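Local coordinates for phosphoserine phosphatase RsbX (Bacillus subtilis, PDB 3W42), which dephosphorylates the stressosome protein RsbS and thereby acts as a negative regulator of the general stress factor sigma-B, at residues A143-E146 against K147-F151; N178-K181 against M182-T185; Q80-K83 against N84-G87. All blocks are in the same frame, centred on the assembly; numbering follows the deposited sequence. Where two conformers were deposited one is given.

Contact 1: A143-E146 against K147-F151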
# COMPACT_ATOMS: atom_id res chain seq x y z
N ALA A 143 12.50 -5.60 8.67
CA ALA A 143 12.15 -6.31 9.87
C ALA A 143 11.69 -7.71 9.54
O ALA A 143 11.23 -8.00 8.47
CB ALA A 143 11.12 -5.55 10.67
N THR A 144 11.72 -8.56 10.56
CA THR A 144 11.15 -9.91 10.50
C THR A 144 9.72 -9.85 10.99
O THR A 144 9.42 -9.17 11.96
CB THR A 144 12.01 -10.81 11.41
OG1 THR A 144 13.35 -10.75 10.91
CG2 THR A 144 11.57 -12.26 11.44
N TYR A 145 8.82 -10.58 10.38
CA TYR A 145 7.46 -10.75 10.84
C TYR A 145 7.30 -12.18 11.38
O TYR A 145 7.94 -13.10 10.95
CB TYR A 145 6.38 -10.42 9.78
CG TYR A 145 6.37 -11.35 8.61
CD1 TYR A 145 5.62 -12.51 8.61
CD2 TYR A 145 7.11 -11.07 7.48
CE1 TYR A 145 5.58 -13.35 7.55
CE2 TYR A 145 7.11 -11.98 6.38
CZ TYR A 145 6.34 -13.07 6.40
OH TYR A 145 6.33 -13.89 5.30
N GLU A 146 6.36 -12.35 12.27
CA GLU A 146 5.95 -13.65 12.79
C GLU A 146 4.78 -14.22 12.04
O GLU A 146 3.92 -13.48 11.52
CB GLU A 146 5.63 -13.61 14.26
CG GLU A 146 6.82 -13.26 15.10
CD GLU A 146 6.67 -13.52 16.53
OE1 GLU A 146 6.01 -12.64 17.13
OE2 GLU A 146 7.31 -14.46 17.10
N LYS A 147 4.75 -15.54 11.94
CA LYS A 147 3.62 -16.18 11.33
C LYS A 147 2.31 -15.67 11.97
O LYS A 147 2.18 -15.47 13.17
CB LYS A 147 3.70 -17.70 11.34
CG LYS A 147 3.71 -18.32 12.71
CD LYS A 147 3.54 -19.86 12.61
CE LYS A 147 3.70 -20.59 13.95
NZ LYS A 147 5.03 -20.49 14.51
N GLY A 148 1.29 -15.43 11.13
CA GLY A 148 0.04 -14.94 11.59
C GLY A 148 -0.14 -13.44 11.49
O GLY A 148 -1.24 -12.94 11.76
N SER A 149 0.91 -12.72 11.17
CA SER A 149 0.82 -11.27 11.00
C SER A 149 -0.17 -10.88 9.93
O SER A 149 -0.33 -11.59 8.93
CB SER A 149 2.20 -10.70 10.68
OG SER A 149 3.12 -10.89 11.75
N LYS A 150 -0.83 -9.74 10.14
CA LYS A 150 -1.82 -9.21 9.22
C LYS A 150 -1.50 -7.73 8.97
O LYS A 150 -1.14 -7.03 9.93
CB LYS A 150 -3.24 -9.35 9.78
CG LYS A 150 -3.71 -10.77 9.86
CD LYS A 150 -4.92 -11.05 10.70
CE LYS A 150 -4.54 -11.16 12.18
NZ LYS A 150 -5.68 -11.27 13.05
N PHE A 151 -1.64 -7.24 7.75
CA PHE A 151 -1.26 -5.90 7.44
C PHE A 151 -2.27 -5.21 6.53
O PHE A 151 -3.02 -5.89 5.79
CB PHE A 151 0.14 -5.76 6.90
CG PHE A 151 0.36 -6.35 5.52
CD1 PHE A 151 0.05 -5.62 4.40
CD2 PHE A 151 0.88 -7.62 5.36
CE1 PHE A 151 0.26 -6.21 3.08
CE2 PHE A 151 1.08 -8.15 4.07
CZ PHE A 151 0.78 -7.45 2.96
O HOH W 1 5.13 -9.94 13.24
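The backbone carbonyl of E146 meets S149 across a type II beta turn that carries the chain from strand 140-144, an edge strand of the five-stranded sheet, to strand 150-154 of the six-stranded sheet. The turn thus joins the two layers of the beta sandwich characteristic of PPM-type phosphatases. Its defining bond runs from S149 N to E146 O at 3.1 Å, fairly straight at 152°, with the donor tilted out of the carbonyl plane. The same oxygen is gripped a second time by the serine hydroxyl: S149 OG gives its proton to E146 O at 2.7 Å, in the carbonyl plane and on a lone pair. The hydroxyl can do this because OG lies beside its own backbone N, anti to the carbonyl carbon (chi1 -64°), which brings OG to the oxygen that the amide already holds. G148 occupies the third turn position with a positive phi of 97°, a conformation suited to glycine.

Beneath the turn, Y145 directs its CB toward S149, Y145 CB lying 3.8 Å from S149 OG, which approaches the ring obliquely. The aromatic group continues inward to meet I95, F97 and L198, while F151 reaches L93, I95 and L198 from the other end of the link. E146 and K147 instead send their chains outward at the surface, their charged ends not in contact. A water bridges the two limbs: it donates to S149 OG at 2.7 Å and accepts from E146 N at 2.9 Å.

Contact 2: N178-K181 against M182-T185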
# COMPACT_ATOMS: atom_id res chain seq x y z
N ASN A 178 -14.46 -6.82 5.19
CA ASN A 178 -15.84 -6.63 5.58
C ASN A 178 -15.95 -5.79 6.84
O ASN A 178 -16.87 -4.96 7.00
CB ASN A 178 -16.54 -7.97 5.67
CG ASN A 178 -16.78 -8.62 4.31
OD1 ASN A 178 -16.93 -9.87 4.25
ND2 ASN A 178 -16.76 -7.85 3.24
N SER A 179 -14.98 -5.95 7.76
CA SER A 179 -14.93 -5.18 9.00
C SER A 179 -14.82 -3.68 8.76
O SER A 179 -15.26 -2.87 9.60
CB SER A 179 -13.74 -5.67 9.81
OG SER A 179 -13.64 -5.12 11.08
N LEU A 180 -14.22 -3.30 7.64
CA LEU A 180 -14.00 -1.90 7.25
C LEU A 180 -15.11 -1.31 6.43
O LEU A 180 -15.01 -0.15 6.04
CB LEU A 180 -12.67 -1.83 6.44
CG LEU A 180 -11.39 -2.18 7.23
CD1 LEU A 180 -10.23 -2.31 6.25
CD2 LEU A 180 -11.09 -1.23 8.32
N LYS A 181 -16.19 -2.07 6.17
CA LYS A 181 -17.17 -1.61 5.19
C LYS A 181 -17.76 -0.26 5.58
O LYS A 181 -18.03 0.55 4.65
CB LYS A 181 -18.28 -2.63 5.09
CG LYS A 181 -19.39 -2.16 4.22
CD LYS A 181 -20.41 -3.14 3.85
CE LYS A 181 -21.39 -2.49 2.81
NZ LYS A 181 -22.36 -1.45 3.41
N MET A 182 -17.97 0.07 6.86
CA MET A 182 -18.61 1.32 7.20
C MET A 182 -17.84 2.51 6.73
O MET A 182 -18.39 3.60 6.62
CB MET A 182 -18.93 1.40 8.67
CG MET A 182 -17.72 1.60 9.57
SD MET A 182 -18.01 2.32 11.19
CE MET A 182 -18.54 3.97 10.69
N TYR A 183 -16.54 2.40 6.51
CA TYR A 183 -15.66 3.49 6.09
C TYR A 183 -15.61 3.67 4.61
O TYR A 183 -14.93 4.56 4.10
CB TYR A 183 -14.25 3.24 6.69
CG TYR A 183 -14.26 2.92 8.11
CD1 TYR A 183 -14.62 3.85 9.05
CD2 TYR A 183 -14.00 1.64 8.51
CE1 TYR A 183 -14.65 3.57 10.40
CE2 TYR A 183 -14.03 1.27 9.87
CZ TYR A 183 -14.40 2.21 10.78
OH TYR A 183 -14.41 1.84 12.12
N THR A 184 -16.33 2.84 3.85
CA THR A 184 -16.26 2.83 2.39
C THR A 184 -17.51 3.39 1.75
O THR A 184 -17.54 3.56 0.54
CB THR A 184 -16.09 1.39 1.86
OG1 THR A 184 -17.29 0.62 2.06
CG2 THR A 184 -14.83 0.70 2.42
N THR A 185 -18.55 3.67 2.52
CA THR A 185 -19.80 4.03 1.97
C THR A 185 -19.91 5.52 1.56
O THR A 185 -20.63 5.87 0.64
CB THR A 185 -20.96 3.61 2.92
OG1 THR A 185 -20.65 4.14 4.19
CG2 THR A 185 -21.04 2.11 2.99
O HOH W 2 -17.73 -1.78 9.19
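Y183 packs back on L180 at the end of helix 173-179, where the chain leaves the helix through a short 3-10 turn on its way to strand 191-198. Y183 N donates to L180 O at 3.0 Å, from above the carbonyl plane, in the i to i+3 pattern of 3-10 geometry. From there the side chain can be traced outward. CB and CG skirt L180 O, and Y183 CD2 comes 3.2 Å from L180 O, which approaches the ring obliquely. Y183 CD2 also meets L180 CD2 at 4.1 Å, the two side chains crossing at about a right angle; Y183 CE2 still grazes L180 CA. One ring face carries M182, whose CG sits 3.5 Å above the plane over its centre. That position follows from the methionine torsion, CG lying between its backbone N and carbonyl carbon (chi1 72°). Further out, Y183 touches L158, V160 and P161, and L180 reaches I163 and H166, so the pair seats the turn against helix 163-169 and the loop before it.

A water links the helix end to the turn, donating to S179 O and accepting from M182 N, while S179 OG itself bonds to H166. One residue beyond L180 the i to i+3 bond repeats, with a side chain added, since K181 O accepts from T184 N at 3.0 Å as well as from the threonine hydroxyl. Here the two donors take different directions, the amide above the carbonyl plane and T184 OG1, 2.7 Å from K181 O, within it on a lone pair.

Contact 3: Q80-K83 against N84-G87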
# COMPACT_ATOMS: atom_id res chain seq x y z
N GLN A 80 11.91 10.12 -9.64
CA GLN A 80 12.37 10.74 -10.92
C GLN A 80 11.28 10.84 -11.95
O GLN A 80 11.20 11.84 -12.69
CB GLN A 80 13.57 9.97 -11.49
CG GLN A 80 14.83 10.19 -10.61
CD GLN A 80 16.05 9.72 -11.21
OE1 GLN A 80 16.26 9.88 -12.42
NE2 GLN A 80 16.90 9.11 -10.39
N ALA A 81 10.34 9.89 -11.97
CA ALA A 81 9.21 9.93 -12.90
C ALA A 81 8.19 11.03 -12.54
O ALA A 81 7.38 11.37 -13.37
CB ALA A 81 8.51 8.59 -12.90
N MET A 82 8.25 11.57 -11.33
CA MET A 82 7.33 12.62 -10.93
C MET A 82 7.72 14.00 -11.39
O MET A 82 6.91 14.93 -11.34
CB MET A 82 7.11 12.63 -9.41
CG MET A 82 6.53 11.34 -8.87
SD MET A 82 4.91 10.87 -9.50
CE MET A 82 5.37 9.67 -10.77
N LYS A 83 8.97 14.16 -11.87
CA LYS A 83 9.41 15.47 -12.39
C LYS A 83 8.47 15.83 -13.57
O LYS A 83 8.20 15.00 -14.38
CB LYS A 83 10.84 15.42 -12.80
CG LYS A 83 11.45 16.77 -12.88
CD LYS A 83 12.95 16.76 -13.16
CE LYS A 83 13.44 18.01 -13.70
NZ LYS A 83 14.87 17.77 -14.13
N ASN A 84 7.95 17.03 -13.62
CA ASN A 84 7.01 17.40 -14.70
C ASN A 84 5.67 16.74 -14.62
O ASN A 84 4.88 16.94 -15.56
CB ASN A 84 7.59 17.27 -16.12
CG ASN A 84 8.92 17.96 -16.24
OD1 ASN A 84 9.93 17.33 -16.69
ND2 ASN A 84 9.00 19.24 -15.80
N LYS A 85 5.34 16.12 -13.49
CA LYS A 85 4.02 15.54 -13.27
C LYS A 85 3.47 16.15 -11.98
O LYS A 85 4.16 16.89 -11.25
CB LYS A 85 4.10 14.00 -13.17
CG LYS A 85 4.49 13.26 -14.37
CD LYS A 85 4.28 11.75 -14.28
CE LYS A 85 4.66 10.96 -15.52
NZ LYS A 85 6.07 11.15 -15.87
N ARG A 86 2.25 15.78 -11.64
CA ARG A 86 1.66 16.28 -10.38
C ARG A 86 2.45 15.79 -9.15
O ARG A 86 2.49 16.50 -8.17
CB ARG A 86 0.23 15.80 -10.21
CG ARG A 86 -0.80 16.43 -11.18
CD ARG A 86 -1.38 17.71 -10.65
NE ARG A 86 -2.51 18.26 -11.37
CZ ARG A 86 -2.46 19.32 -12.19
NH1 ARG A 86 -1.34 19.96 -12.53
NH2 ARG A 86 -3.60 19.77 -12.64
N GLY A 87 2.98 14.58 -9.20
CA GLY A 87 3.53 13.97 -8.02
C GLY A 87 2.57 13.01 -7.43
O GLY A 87 1.41 12.92 -7.79
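K85 bonds back to two successive carbonyls where the chain leaves helix 71-81, once from its side chain and once from its backbone, around a type II beta turn that runs from M82 to K85. The ammonium group supplies the first bond: K85 NZ lies 2.8 Å from A81 O, in the plane of that carbonyl. Such a charge at the C-terminal end of a helix would be favoured by the helix dipole. The second is the turn bond itself, K85 N to M82 O at 2.9 Å, with the amide above the carbonyl plane.

The lysine reaches back because its chain runs extended to CE and then bends at the last torsion (chi4 59°). Its methylenes follow the same oxygen on the way, K85 CD passing 3.3 Å from A81 O. At the corner, N84 takes the third turn position with a positive phi of 70°, and its side chain lies beside that of K83, both pointing the same way at the exposed surface.

Packing takes over on the buried side. M82, bent at chi2 and chi3, brings its thioether across the backbone of G87, the residue that leads into strand 88-96. M82 also touches S55 of helix 49-65 and L131, and G87 N bonds to the hydroxyl of S55, which ties both limbs to that helix. Just past the turn, M82 SD rests 3.7 Å from G87 CA.

In the fold
Along the chain the order is contact 3, contact 1, contact 2, and none touches another. In each, the chain changes direction between elements of the alpha-beta-beta-alpha sandwich. Contact 3 leads from helix 71-81 into strand 88-96 of the five-stranded sheet; contact 1 passes from that sheet, at strand 140-144, to strand 150-154 of the six-stranded one; contact 2 leaves helix 173-179 toward strand 191-198. Contacts 1 and 3 lie on opposite sides of the chain's centre, their own centres about 33 Å apart; the centre of contact 2 is about 24 Å from that of contact 1 and 32 Å from that of contact 3. Y183 and G87 stay about 13 and 12 Å from the bound manganese, so these turns belong to the scaffold.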